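Local coordinates for protein salmonella typhimurium DB7155 bacteriophage DET7 tailspike (Bacteriophage, PDB 2V5I) that probably binds and hydrolyses the O-antigen polysaccharide of its Salmonella host as the trimeric, beta-helical receptor-binding tailspike of phage Det7, at residues E12-K16 against F17-V21; T28-D31 against A32-A36; I110-A113 against A114-A117; K121-K124 against I125-Y128; K503-G507 against D508-T512. All coordinates share one frame; numbering follows the deposited sequence. Where two conformers were deposited one is given.

Interaction 1: E12-K16 against F17-V21; sequences EANKK and FKYSV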
loop_
_atom_site.group_PDB
_atom_site.type_symbol
_atom_site.label_atom_id
_atom_site.label_comp_id
_atom_site.label_asym_id
_atom_site.label_seq_id
_atom_site.Cartn_x
_atom_site.Cartn_y
_atom_site.Cartn_z
ATOM N N GLU A 12 5.897 17.445 54.599
ATOM C CA GLU A 12 6.376 16.175 54.040
ATOM C C GLU A 12 5.379 15.657 52.986
ATOM O O GLU A 12 5.777 15.230 51.909
ATOM C CB GLU A 12 6.549 15.147 55.145
ATOM C CG GLU A 12 7.037 13.804 54.646
ATOM C CD GLU A 12 7.095 12.746 55.718
ATOM O OE1 GLU A 12 7.397 13.099 56.889
ATOM O OE2 GLU A 12 6.875 11.557 55.366
ATOM N N ALA A 13 4.093 15.687 53.337
ATOM C CA ALA A 13 3.019 15.171 52.459
ATOM C C ALA A 13 2.939 16.022 51.186
ATOM O O ALA A 13 2.875 15.497 50.057
ATOM C CB ALA A 13 1.729 15.251 53.185
ATOM N N ASN A 14 2.925 17.349 51.351
ATOM C CA ASN A 14 2.834 18.241 50.207
ATOM C C ASN A 14 3.969 18.048 49.209
ATOM O O ASN A 14 3.793 18.289 48.018
ATOM C CB ASN A 14 2.831 19.716 50.646
ATOM C CG ASN A 14 1.530 20.141 51.298
ATOM O OD1 ASN A 14 0.530 19.437 51.255
ATOM N ND2 ASN A 14 1.550 21.313 51.936
ATOM N N LYS A 15 5.130 17.607 49.698
ATOM C CA LYS A 15 6.306 17.388 48.892
ATOM C C LYS A 15 6.313 15.989 48.236
ATOM O O LYS A 15 7.039 15.818 47.281
ATOM C CB LYS A 15 7.555 17.524 49.764
ATOM C CG LYS A 15 8.805 17.730 49.089
ATOM C CD LYS A 15 9.891 18.171 50.139
ATOM C CE LYS A 15 11.087 18.833 49.480
ATOM N NZ LYS A 15 12.224 18.953 50.455
ATOM N N LYS A 16 5.600 14.999 48.768
ATOM C CA LYS A 16 5.771 13.637 48.281
ATOM C C LYS A 16 4.593 13.026 47.550
ATOM O O LYS A 16 4.767 11.941 46.995
ATOM C CB LYS A 16 6.227 12.684 49.411
ATOM C CG LYS A 16 5.151 12.349 50.397
ATOM C CD LYS A 16 5.766 11.445 51.497
ATOM C CE LYS A 16 4.801 10.849 52.397
ATOM N NZ LYS A 16 5.547 10.018 53.423
ATOM N N PHE A 17 3.410 13.672 47.581
ATOM C CA PHE A 17 2.238 13.083 46.950
ATOM C C PHE A 17 1.802 13.854 45.700
ATOM O O PHE A 17 1.900 15.070 45.615
ATOM C CB PHE A 17 1.047 12.989 47.922
ATOM C CG PHE A 17 1.278 12.151 49.130
ATOM C CD1 PHE A 17 1.731 10.833 49.029
ATOM C CD2 PHE A 17 0.950 12.640 50.403
ATOM C CE1 PHE A 17 1.919 10.052 50.172
ATOM C CE2 PHE A 17 1.163 11.863 51.554
ATOM C CZ PHE A 17 1.621 10.552 51.423
ATOM N N LYS A 18 1.317 13.120 44.723
ATOM C CA LYS A 18 0.777 13.704 43.495
ATOM C C LYS A 18 -0.495 14.461 43.766
ATOM O O LYS A 18 -1.385 13.964 44.488
ATOM C CB LYS A 18 0.507 12.562 42.499
ATOM C CG LYS A 18 0.094 13.095 41.081
ATOM C CD LYS A 18 0.755 12.412 39.879
ATOM C CE LYS A 18 0.415 13.145 38.507
ATOM N NZ LYS A 18 1.351 14.302 38.061
ATOM N N TYR A 19 -0.641 15.628 43.118
ATOM C CA TYR A 19 -1.830 16.450 43.302
ATOM C C TYR A 19 -2.934 16.089 42.306
ATOM O O TYR A 19 -2.702 16.029 41.110
ATOM C CB TYR A 19 -1.480 17.935 43.185
ATOM C CG TYR A 19 -0.772 18.530 44.397
ATOM C CD1 TYR A 19 0.491 18.102 44.796
ATOM C CD2 TYR A 19 -1.384 19.516 45.143
ATOM C CE1 TYR A 19 1.133 18.671 45.928
ATOM C CE2 TYR A 19 -0.762 20.071 46.261
ATOM C CZ TYR A 19 0.496 19.660 46.638
ATOM O OH TYR A 19 1.061 20.278 47.771
ATOM N N SER A 20 -4.140 15.831 42.822
ATOM C CA SER A 20 -5.301 15.651 41.980
ATOM C C SER A 20 -6.528 15.987 42.801
ATOM O O SER A 20 -6.560 15.725 43.980
ATOM C CB SER A 20 -5.401 14.202 41.574
ATOM O OG SER A 20 -6.564 13.975 40.764
ATOM N N VAL A 21 -7.484 16.645 42.183
ATOM C CA VAL A 21 -8.788 16.840 42.791
ATOM C C VAL A 21 -9.823 15.981 42.060
ATOM O O VAL A 21 -9.645 15.609 40.892
ATOM C CB VAL A 21 -9.223 18.326 42.808
ATOM C CG1 VAL A 21 -8.181 19.194 43.469
ATOM C CG2 VAL A 21 -9.575 18.824 41.444
HETATM O O HOH W 1 3.207 21.329 46.616
#
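The Phe17 ring carries the aliphatic chain of Lys16 on one face: Lys16 CG stands 3.8 Å from the ring centroid, 5° off the normal, a CH-pi contact over the centre. Lys16 CE follows over the rim of the same ring, 3.3 Å from Phe17 CZ. Ala13 CB lies beyond the rim on that same side, 3.8 Å from Phe17 CE2. The Tyr19 ring is touched at its edge, where Asn14 O lies near the ring plane, 3.4 Å from Tyr19 CE1; the side-chain amide of Asn14 is turned 46° against the ring. A water 2.7 Å from Tyr19 OH also gives Asn14 O a weak bond.

Lys16 is placed by its first torsion, which sets CG between the backbone N and the carbonyl carbon (chi1 73°); the extended chain beyond then runs alongside Phe17 and delivers NZ to Glu12. That salt bridge, Lys16 NZ to Glu12 OE2 at 2.8 Å, uses the anti lone pair of the carboxylate oxygen. In the backbone, Ala13 O accepts from both Lys16 N and Phe17 N, the latter at 3.1 Å, so one carbonyl takes two successive amides.

Around this turn the three subunits converge: Phe17 meets Phe17 of both neighbouring subunits edge-to-face, and Asn14 OD1 accepts from Lys16 NZ of the third subunit. The contact thus joins helix 8-16 to strand 20-22, which pairs in parallel with strand 39-42 at the N-terminal end of the beta-helix.

Interaction 2: T28-D31 against A32-A36; sequences TLQD and AVTDA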
loop_
_atom_site.group_PDB
_atom_site.type_symbol
_atom_site.label_atom_id
_atom_site.label_comp_id
_atom_site.label_asym_id
_atom_site.label_seq_id
_atom_site.Cartn_x
_atom_site.Cartn_y
_atom_site.Cartn_z
ATOM N N THR A 28 -19.780 22.103 41.367
ATOM C CA THR A 28 -19.771 22.546 39.970
ATOM C C THR A 28 -18.463 22.145 39.342
ATOM O O THR A 28 -17.442 22.093 40.035
ATOM C CB THR A 28 -19.958 24.061 39.802
ATOM O OG1 THR A 28 -18.821 24.765 40.311
ATOM C CG2 THR A 28 -21.240 24.524 40.494
ATOM N N LEU A 29 -18.481 21.869 38.038
ATOM C CA LEU A 29 -17.236 21.551 37.362
ATOM C C LEU A 29 -16.267 22.709 37.514
ATOM O O LEU A 29 -15.072 22.503 37.821
ATOM C CB LEU A 29 -17.507 21.196 35.915
ATOM C CG LEU A 29 -16.287 20.867 35.056
ATOM C CD1 LEU A 29 -15.503 19.728 35.691
ATOM C CD2 LEU A 29 -16.784 20.425 33.674
ATOM N N GLN A 30 -16.751 23.953 37.379
ATOM C CA GLN A 30 -15.876 25.125 37.604
ATOM C C GLN A 30 -15.207 25.122 38.985
ATOM O O GLN A 30 -14.004 25.403 39.097
ATOM C CB GLN A 30 -16.648 26.413 37.407
ATOM C CG GLN A 30 -15.825 27.641 37.597
ATOM C CD GLN A 30 -14.734 27.787 36.542
ATOM O OE1 GLN A 30 -15.023 28.188 35.396
ATOM N NE2 GLN A 30 -13.474 27.524 36.940
ATOM N N ASP A 31 -15.983 24.794 40.035
ATOM C CA ASP A 31 -15.413 24.757 41.369
ATOM C C ASP A 31 -14.248 23.761 41.442
ATOM O O ASP A 31 -13.204 24.021 42.057
ATOM C CB ASP A 31 -16.473 24.418 42.409
ATOM C CG ASP A 31 -17.443 25.593 42.689
ATOM O OD1 ASP A 31 -17.101 26.722 42.320
ATOM O OD2 ASP A 31 -18.554 25.349 43.251
ATOM N N ALA A 32 -14.419 22.581 40.828
ATOM C CA ALA A 32 -13.321 21.595 40.842
ATOM C C ALA A 32 -12.100 22.105 40.084
ATOM O O ALA A 32 -10.971 22.011 40.571
ATOM C CB ALA A 32 -13.811 20.275 40.243
ATOM N N VAL A 33 -12.342 22.654 38.907
ATOM C CA VAL A 33 -11.253 23.172 38.045
ATOM C C VAL A 33 -10.498 24.303 38.722
ATOM O O VAL A 33 -9.281 24.383 38.637
ATOM C CB VAL A 33 -11.769 23.588 36.649
ATOM C CG1 VAL A 33 -10.709 24.351 35.836
ATOM C CG2 VAL A 33 -12.153 22.334 35.897
ATOM N N THR A 34 -11.200 25.170 39.412
ATOM C CA THR A 34 -10.581 26.294 40.155
ATOM C C THR A 34 -9.565 25.770 41.173
ATOM O O THR A 34 -8.452 26.321 41.302
ATOM C CB THR A 34 -11.661 27.170 40.809
ATOM O OG1 THR A 34 -12.406 27.815 39.777
ATOM C CG2 THR A 34 -11.047 28.250 41.690
ATOM N N ASP A 35 -9.930 24.691 41.842
ATOM C CA ASP A 35 -9.052 24.081 42.875
ATOM C C ASP A 35 -7.935 23.161 42.339
ATOM O O ASP A 35 -6.973 22.859 43.055
ATOM C CB ASP A 35 -9.953 23.337 43.878
ATOM C CG ASP A 35 -9.410 23.332 45.315
ATOM O OD1 ASP A 35 -8.620 24.247 45.674
ATOM O OD2 ASP A 35 -9.825 22.415 46.085
ATOM N N ALA A 36 -8.024 22.755 41.093
ATOM C CA ALA A 36 -7.052 21.867 40.479
ATOM C C ALA A 36 -5.710 22.538 40.270
ATOM O O ALA A 36 -5.630 23.754 40.039
ATOM C CB ALA A 36 -7.597 21.358 39.142
HETATM O O HOH W 2 -14.738 28.685 41.057
#
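Thr28 O accepts from Ala32 N across the first turn of the short helix 29-35, for which Thr28 is the N-cap. The helix links strand 20-22 to the parallel strand 39-42 at the N-terminal end of the beta-helix. In the cap itself, Thr28 OG1 accepts from Asp31 N at 2.9 Å with an N-H...O angle of 152°.

Among the backbone bonds, Ala32 N to Thr28 O and Val33 N to Leu29 O (2.9 Å) are regular i to i+4 helix bonds, whereas Asp35 N to Asp31 O is long and weak.

Apolar contact lies on the buried side: Leu29 CD1 approaches Val33 CG2 at 4.2 Å, and both side chains rest on Val54 of strand 52-55. Ala32 and Val33 also touch Leu40 of strand 39-42, so this side of the helix faces the body of the beta-helix.

Polar side-chain contact runs along the other flank. Gln30 bends at chi2 (66°), which brings NE2 back to 3.0 Å from Thr34 OG1, while its OE1 accepts from Asp55 N. A water donates to Thr34 OG1 and, weakly, to Asp31 OD1. Thr34 grips Gln30 O twice: Thr34 N donates at 2.8 Å, and Thr34 OG1 donates at 3.0 Å from above the carbonyl plane, 43° out of it.

Interaction 3: I110-A113 against A114-A117; sequences ITDA and ALVA
Asp112 stands just before helix 113-117, its CA 5.3 Å from the CA of Leu115 in the first turn. The chain enters extended through Ile110, and Asp112 (phi/psi -77/125°) is the N-cap residue from which the helix begins. Val116 N donates to Asp112 O at 2.9 Å and Ala117 N to Ala113 O at 2.8 Å, two i to i+4 bonds that establish the first turn.

The cap is made by the Asp112 side chain. Its CG lies opposite the backbone N about the first torsion (176°), which swings the carboxylate across the first turn. Asp112 OD2 accepts from Leu115 N at 3.1 Å and is met on the anti side, slightly out of the carboxylate plane. A water links the other oxygen to the turn, donating to Asp112 OD1 and accepting from Ala114 N. Beside the cap, Ile110 CG2 touches Leu115 CB at 3.6 Å and Val116 CG2 at 3.7 Å; Val116 in turn packs on Ile100 and Phe138.

Chemically, a carboxylate and a bridging water take up amide N-H groups of the first turn, and the negative charge would favourably meet the positive end of the helix dipole. Ile110 O, by contrast, is buried here without a polar partner.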
loop_
_atom_site.group_PDB
_atom_site.type_symbol
_atom_site.label_atom_id
_atom_site.label_comp_id
_atom_site.label_asym_id
_atom_site.label_seq_id
_atom_site.Cartn_x
_atom_site.Cartn_y
_atom_site.Cartn_z
ATOM N N ILE A 110 -31.259 1.372 2.335
ATOM C CA ILE A 110 -32.668 1.704 2.028
ATOM C C ILE A 110 -32.664 3.062 1.390
ATOM O O ILE A 110 -32.226 4.048 2.003
ATOM C CB ILE A 110 -33.517 1.729 3.309
ATOM C CG1 ILE A 110 -33.395 0.403 4.051
ATOM C CG2 ILE A 110 -34.966 2.043 3.001
ATOM C CD1 ILE A 110 -34.111 0.331 5.434
ATOM N N THR A 111 -33.190 3.132 0.165
ATOM C CA THR A 111 -33.147 4.399 -0.581
ATOM C C THR A 111 -34.519 5.032 -0.847
ATOM O O THR A 111 -34.589 6.224 -1.146
ATOM C CB THR A 111 -32.405 4.227 -1.924
ATOM O OG1 THR A 111 -33.102 3.258 -2.716
ATOM C CG2 THR A 111 -30.960 3.770 -1.669
ATOM N N ASP A 112 -35.579 4.244 -0.702
ATOM C CA ASP A 112 -36.937 4.728 -0.954
ATOM C C ASP A 112 -37.421 5.577 0.221
ATOM O O ASP A 112 -37.398 5.120 1.373
ATOM C CB ASP A 112 -37.873 3.563 -1.149
ATOM C CG ASP A 112 -39.306 4.008 -1.320
ATOM O OD1 ASP A 112 -39.668 4.388 -2.462
ATOM O OD2 ASP A 112 -40.069 4.002 -0.315
ATOM N N ALA A 113 -37.846 6.799 -0.073
ATOM C CA ALA A 113 -38.232 7.790 0.962
ATOM C C ALA A 113 -39.246 7.237 1.953
ATOM O O ALA A 113 -39.085 7.439 3.156
ATOM C CB ALA A 113 -38.790 9.035 0.334
ATOM N N ALA A 114 -40.277 6.531 1.479
ATOM C CA ALA A 114 -41.287 6.028 2.394
ATOM C C ALA A 114 -40.730 4.945 3.323
ATOM O O ALA A 114 -41.080 4.887 4.507
ATOM C CB ALA A 114 -42.504 5.510 1.627
ATOM N N LEU A 115 -39.843 4.106 2.786
ATOM C CA LEU A 115 -39.205 3.079 3.584
ATOM C C LEU A 115 -38.227 3.681 4.619
ATOM O O LEU A 115 -38.117 3.174 5.748
ATOM C CB LEU A 115 -38.507 2.040 2.699
ATOM C CG LEU A 115 -39.468 1.173 1.855
ATOM C CD1 LEU A 115 -38.673 0.224 1.049
ATOM C CD2 LEU A 115 -40.464 0.439 2.719
ATOM N N VAL A 116 -37.513 4.726 4.222
ATOM C CA VAL A 116 -36.618 5.446 5.156
ATOM C C VAL A 116 -37.442 6.128 6.264
ATOM O O VAL A 116 -37.119 6.017 7.442
ATOM C CB VAL A 116 -35.741 6.474 4.421
ATOM C CG1 VAL A 116 -34.966 7.350 5.398
ATOM C CG2 VAL A 116 -34.789 5.750 3.452
ATOM N N ALA A 117 -38.540 6.792 5.874
ATOM C CA ALA A 117 -39.445 7.401 6.854
ATOM C C ALA A 117 -39.981 6.422 7.866
ATOM O O ALA A 117 -40.143 6.769 9.051
ATOM C CB ALA A 117 -40.596 8.099 6.136
HETATM O O HOH W 3 -41.143 6.859 -1.493
#

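Interaction 4: K121-K124 against I125-Y128; sequences KQSK and IEGY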
loop_
_atom_site.group_PDB
_atom_site.type_symbol
_atom_site.label_atom_id
_atom_site.label_comp_id
_atom_site.label_asym_id
_atom_site.label_seq_id
_atom_site.Cartn_x
_atom_site.Cartn_y
_atom_site.Cartn_z
ATOM N N LYS A 121 -37.371 6.337 14.574
ATOM C CA LYS A 121 -37.487 5.891 15.960
ATOM C C LYS A 121 -36.681 6.804 16.876
ATOM O O LYS A 121 -35.823 7.561 16.400
ATOM C CB LYS A 121 -37.017 4.437 16.111
ATOM C CG LYS A 121 -35.514 4.221 15.844
ATOM C CD LYS A 121 -35.025 2.788 16.128
ATOM C CE LYS A 121 -33.554 2.646 15.646
ATOM N NZ LYS A 121 -32.811 1.431 16.177
ATOM N N GLN A 122 -36.908 6.717 18.187
ATOM C CA GLN A 122 -36.099 7.467 19.159
ATOM C C GLN A 122 -34.927 6.587 19.614
ATOM O O GLN A 122 -35.112 5.431 20.029
ATOM C CB GLN A 122 -36.954 7.951 20.361
ATOM C CG GLN A 122 -37.922 9.049 19.994
ATOM C CD GLN A 122 -38.818 9.514 21.150
ATOM O OE1 GLN A 122 -39.290 8.699 21.961
ATOM N NE2 GLN A 122 -38.971 10.831 21.274
ATOM N N SER A 123 -33.689 7.076 19.408
ATOM C CA SER A 123 -32.529 6.331 19.802
ATOM C C SER A 123 -31.356 7.282 20.023
ATOM O O SER A 123 -31.193 8.251 19.286
ATOM C CB SER A 123 -32.093 5.329 18.719
ATOM O OG SER A 123 -30.939 4.586 19.130
ATOM N N LYS A 124 -30.541 6.949 21.024
ATOM C CA LYS A 124 -29.320 7.659 21.294
ATOM C C LYS A 124 -28.108 6.870 20.784
ATOM O O LYS A 124 -26.973 7.374 20.813
ATOM C CB LYS A 124 -29.154 7.842 22.821
ATOM C CG LYS A 124 -28.905 9.217 23.247
ATOM C CD LYS A 124 -28.618 9.273 24.792
ATOM C CE LYS A 124 -29.777 9.695 25.615
ATOM N NZ LYS A 124 -29.306 9.973 27.045
ATOM N N ILE A 125 -28.336 5.651 20.332
ATOM C CA ILE A 125 -27.199 4.725 20.073
ATOM C C ILE A 125 -26.924 4.372 18.619
ATOM O O ILE A 125 -25.823 3.895 18.311
ATOM C CB ILE A 125 -27.306 3.416 20.887
ATOM C CG1 ILE A 125 -28.466 2.583 20.403
ATOM C CG2 ILE A 125 -27.423 3.735 22.362
ATOM C CD1 ILE A 125 -28.367 1.133 20.767
ATOM N N GLU A 126 -27.860 4.636 17.711
ATOM C CA GLU A 126 -27.624 4.352 16.304
ATOM C C GLU A 126 -28.582 5.168 15.449
ATOM O O GLU A 126 -29.554 5.752 15.950
ATOM C CB GLU A 126 -27.821 2.887 16.001
ATOM C CG GLU A 126 -29.204 2.373 16.256
ATOM C CD GLU A 126 -29.315 0.827 16.155
ATOM O OE1 GLU A 126 -28.328 0.118 15.899
ATOM O OE2 GLU A 126 -30.440 0.319 16.306
ATOM N N GLY A 127 -28.304 5.214 14.168
ATOM C CA GLY A 127 -29.029 6.093 13.251
ATOM C C GLY A 127 -28.631 7.535 13.411
ATOM O O GLY A 127 -27.715 7.864 14.168
ATOM N N TYR A 128 -29.254 8.405 12.626
ATOM C CA TYR A 128 -28.960 9.833 12.769
ATOM C C TYR A 128 -30.194 10.713 12.549
ATOM O O TYR A 128 -31.171 10.328 11.883
ATOM C CB TYR A 128 -27.819 10.257 11.812
ATOM C CG TYR A 128 -28.150 10.152 10.331
ATOM C CD1 TYR A 128 -28.043 8.901 9.642
ATOM C CD2 TYR A 128 -28.634 11.227 9.607
ATOM C CE1 TYR A 128 -28.315 8.807 8.299
ATOM C CE2 TYR A 128 -28.950 11.110 8.274
ATOM C CZ TYR A 128 -28.811 9.895 7.601
ATOM O OH TYR A 128 -29.100 9.767 6.251
#
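Ser123 turns its hydroxyl oxygen back on the chain that follows it, forming an ST turn in which Ser123 OG accepts from Ile125 N and, weakly, from Glu126 N. The turn follows the short strand 121-122, which pairs antiparallel with strand 98-99, and leads toward helix 132-137.

In the hydrogen bonds of the turn, Ile125 N is the nearer donor, 3.1 Å from Ser123 OG with an N-H...O angle of 159°. Glu126 N is 3.4 Å from Ser123 OG. Both come to the same oxygen because OG stands opposite the backbone N and so projects over the amides of Ile125 and Glu126. The Ser123 backbone is tied to Pro97, which fixes the turn against the neighbouring strand's end. Glu126 O, the backbone oxygen, is buried here with no polar partner in the model.

In van der Waals contact, Ile125 CG1 lies 3.4 Å from Ser123 OG, beside the turn. Lys124 leads elsewhere, its NZ bonded to Ser93 O and forming a salt bridge with Glu92.

The charged contact links the residues at 121 and 126 across the turn. Lys121 and Glu126 cross at about a right angle, each chain extended beyond CG, and their ends meet. Both residues carry CG between the backbone N and the carbonyl carbon, chi1 being 66° in Lys121 and 62° in Glu126. In the resulting salt bridge, Lys121 NZ lies 2.6 Å from Glu126 OE2, on the anti lone pair of that oxygen.

Interaction 5: K503-G507 against D508-T512; sequences KVNRG and DYKTT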
loop_
_atom_site.group_PDB
_atom_site.type_symbol
_atom_site.label_atom_id
_atom_site.label_comp_id
_atom_site.label_asym_id
_atom_site.label_seq_id
_atom_site.Cartn_x
_atom_site.Cartn_y
_atom_site.Cartn_z
ATOM N N LYS A 503 -3.903 -15.802 -43.637
ATOM C CA LYS A 503 -3.678 -16.962 -42.742
ATOM C C LYS A 503 -2.425 -17.733 -43.113
ATOM O O LYS A 503 -2.203 -18.036 -44.286
ATOM C CB LYS A 503 -4.871 -17.958 -42.862
ATOM C CG LYS A 503 -6.285 -17.298 -42.865
ATOM C CD LYS A 503 -7.460 -18.290 -43.048
ATOM C CE LYS A 503 -8.824 -17.573 -43.299
ATOM N NZ LYS A 503 -8.851 -16.747 -44.577
ATOM N N VAL A 504 -1.647 -18.086 -42.110
ATOM C CA VAL A 504 -0.407 -18.830 -42.263
ATOM C C VAL A 504 -0.537 -20.179 -41.499
ATOM O O VAL A 504 -0.773 -20.208 -40.300
ATOM C CB VAL A 504 0.782 -18.012 -41.683
ATOM C CG1 VAL A 504 2.066 -18.802 -41.744
ATOM C CG2 VAL A 504 0.958 -16.663 -42.437
ATOM N N ASN A 505 -0.354 -21.275 -42.253
ATOM C CA ASN A 505 -0.302 -22.670 -41.768
ATOM C C ASN A 505 -1.674 -23.270 -41.357
ATOM O O ASN A 505 -1.716 -24.239 -40.627
ATOM C CB ASN A 505 0.703 -22.875 -40.634
ATOM C CG ASN A 505 1.092 -24.332 -40.490
ATOM O OD1 ASN A 505 1.321 -25.002 -41.522
ATOM N ND2 ASN A 505 1.224 -24.824 -39.239
ATOM N N ARG A 506 -2.775 -22.702 -41.825
ATOM C CA ARG A 506 -4.074 -23.330 -41.523
ATOM C C ARG A 506 -4.093 -24.737 -42.152
ATOM O O ARG A 506 -3.567 -24.958 -43.267
ATOM C CB ARG A 506 -5.212 -22.522 -42.111
ATOM C CG ARG A 506 -6.578 -22.922 -41.515
ATOM C CD ARG A 506 -7.784 -22.284 -42.177
ATOM N NE ARG A 506 -7.697 -22.483 -43.595
ATOM C CZ ARG A 506 -8.058 -23.606 -44.209
ATOM N NH1 ARG A 506 -8.687 -24.572 -43.549
ATOM N NH2 ARG A 506 -7.875 -23.715 -45.503
ATOM N N GLY A 507 -4.578 -25.690 -41.362
ATOM C CA GLY A 507 -4.640 -27.120 -41.772
ATOM C C GLY A 507 -3.282 -27.823 -41.744
ATOM O O GLY A 507 -3.130 -28.979 -42.171
ATOM N N ASP A 508 -2.262 -27.120 -41.252
ATOM C CA ASP A 508 -0.871 -27.563 -41.282
ATOM C C ASP A 508 -0.350 -27.826 -42.701
ATOM O O ASP A 508 0.584 -28.602 -42.924
ATOM C CB ASP A 508 -0.601 -28.791 -40.378
ATOM C CG ASP A 508 0.846 -28.861 -39.904
ATOM O OD1 ASP A 508 1.448 -27.846 -39.468
ATOM O OD2 ASP A 508 1.455 -29.958 -39.987
ATOM N N TYR A 509 -0.915 -27.087 -43.670
ATOM C CA TYR A 509 -0.446 -27.177 -45.052
ATOM C C TYR A 509 0.818 -26.340 -45.321
ATOM O O TYR A 509 1.382 -26.411 -46.426
ATOM C CB TYR A 509 -1.592 -26.781 -46.027
ATOM C CG TYR A 509 -2.809 -27.685 -45.931
ATOM C CD1 TYR A 509 -2.688 -29.045 -46.225
ATOM C CD2 TYR A 509 -4.071 -27.186 -45.656
ATOM C CE1 TYR A 509 -3.793 -29.860 -46.146
ATOM C CE2 TYR A 509 -5.157 -27.983 -45.560
ATOM C CZ TYR A 509 -5.032 -29.316 -45.846
ATOM O OH TYR A 509 -6.160 -30.110 -45.751
ATOM N N LYS A 510 1.249 -25.505 -44.351
ATOM C CA LYS A 510 2.480 -24.708 -44.480
ATOM C C LYS A 510 2.446 -23.683 -45.607
ATOM O O LYS A 510 3.461 -23.306 -46.192
ATOM C CB LYS A 510 3.732 -25.589 -44.547
ATOM C CG LYS A 510 3.860 -26.550 -43.349
ATOM C CD LYS A 510 4.439 -27.848 -43.708
ATOM C CE LYS A 510 4.274 -28.868 -42.569
ATOM N NZ LYS A 510 3.121 -29.836 -42.798
ATOM N N THR A 511 1.249 -23.214 -45.898
ATOM C CA THR A 511 1.025 -22.197 -46.916
ATOM C C THR A 511 0.363 -20.918 -46.333
ATOM O O THR A 511 0.002 -20.839 -45.169
ATOM C CB THR A 511 0.281 -22.791 -48.149
ATOM O OG1 THR A 511 0.452 -21.903 -49.279
ATOM C CG2 THR A 511 -1.183 -23.025 -47.883
ATOM N N THR A 512 0.179 -19.928 -47.193
ATOM C CA THR A 512 -0.389 -18.644 -46.850
ATOM C C THR A 512 -1.652 -18.498 -47.674
ATOM O O THR A 512 -1.607 -18.709 -48.888
ATOM C CB THR A 512 0.557 -17.535 -47.256
ATOM O OG1 THR A 512 1.891 -17.822 -46.751
ATOM C CG2 THR A 512 0.076 -16.233 -46.685
HETATM O O HOH W 4 -3.038 -21.003 -44.258
HETATM O O HOH W 5 -1.563 -23.561 -44.576
#
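Asn505 N donates to Thr511 O at 3.0 Å, almost linearly (179°), just beyond the antiparallel bridge in which Val504 and Thr512 form a non-hydrogen-bonded pair. Here strand 501-504 turns back into strand 512-515, and the side chain of Asn505 organises the connecting loop. Its OD1 accepts from Lys510 N at 2.9 Å, in the carbonyl plane of the amide. Its ND2 donates to Asp508 OD1 at 3.0 Å, on the anti lone pair, and also to Ala485 O. Both ends of the amide are therefore satisfied, which fixes its rotation. Asn505 O accepts from Asp508 N, which sits above the carbonyl plane, and additionally from Asn477 ND2.

Asp508 OD1 has further partners in Ser484 and in Ser493 of the third subunit. Lys510, bent at chi2 and chi4, brings NZ back to Asp508: it donates to Asp508 O at 2.8 Å and forms a salt bridge at 3.3 Å with Asp508 OD2, which NZ approaches from above the carboxylate plane. Tyr509 N reaches Arg506 O only weakly, while Gly507 O lies over the centre of one face of the Tyr509 ring, 3.8 Å above its plane. One water accepts from Arg506 N and another from Thr511 N, so these amides, too, have partners inside the loop.

Thr511 OG1 and Thr512 OG1 are hydrogen-bonded to backbone oxygens of the third subunit, as expected in the intertwined C-terminal part of the trimer. The chemistry implies a loop in which the Asn505 amide ties Asp508 to Lys510, alongside backbone, lysine and water bonds, with polar groups shared with a neighbouring subunit.

In the fold
From the N terminus, the five contacts follow in series; none nests in or crosses another, and each closes only a short turn of contiguous chain. Interaction 1 carries helix 8-16 into strand 20-22, and interaction 2 lies on helix 29-35 just beyond; the two touch where Val21 packs on Ala32 and Ala36, tying the N-terminal end of the beta-helix together. Interactions 3 and 4, about 16 Å apart between centres, adjoin through helix 113-117 and strand 121-122 in an excursion between strands 85-92 and 156-161. Interaction 5 joins strands 501-504 and 512-515, its centre about 99 Å from that of interaction 1; both touch the third subunit.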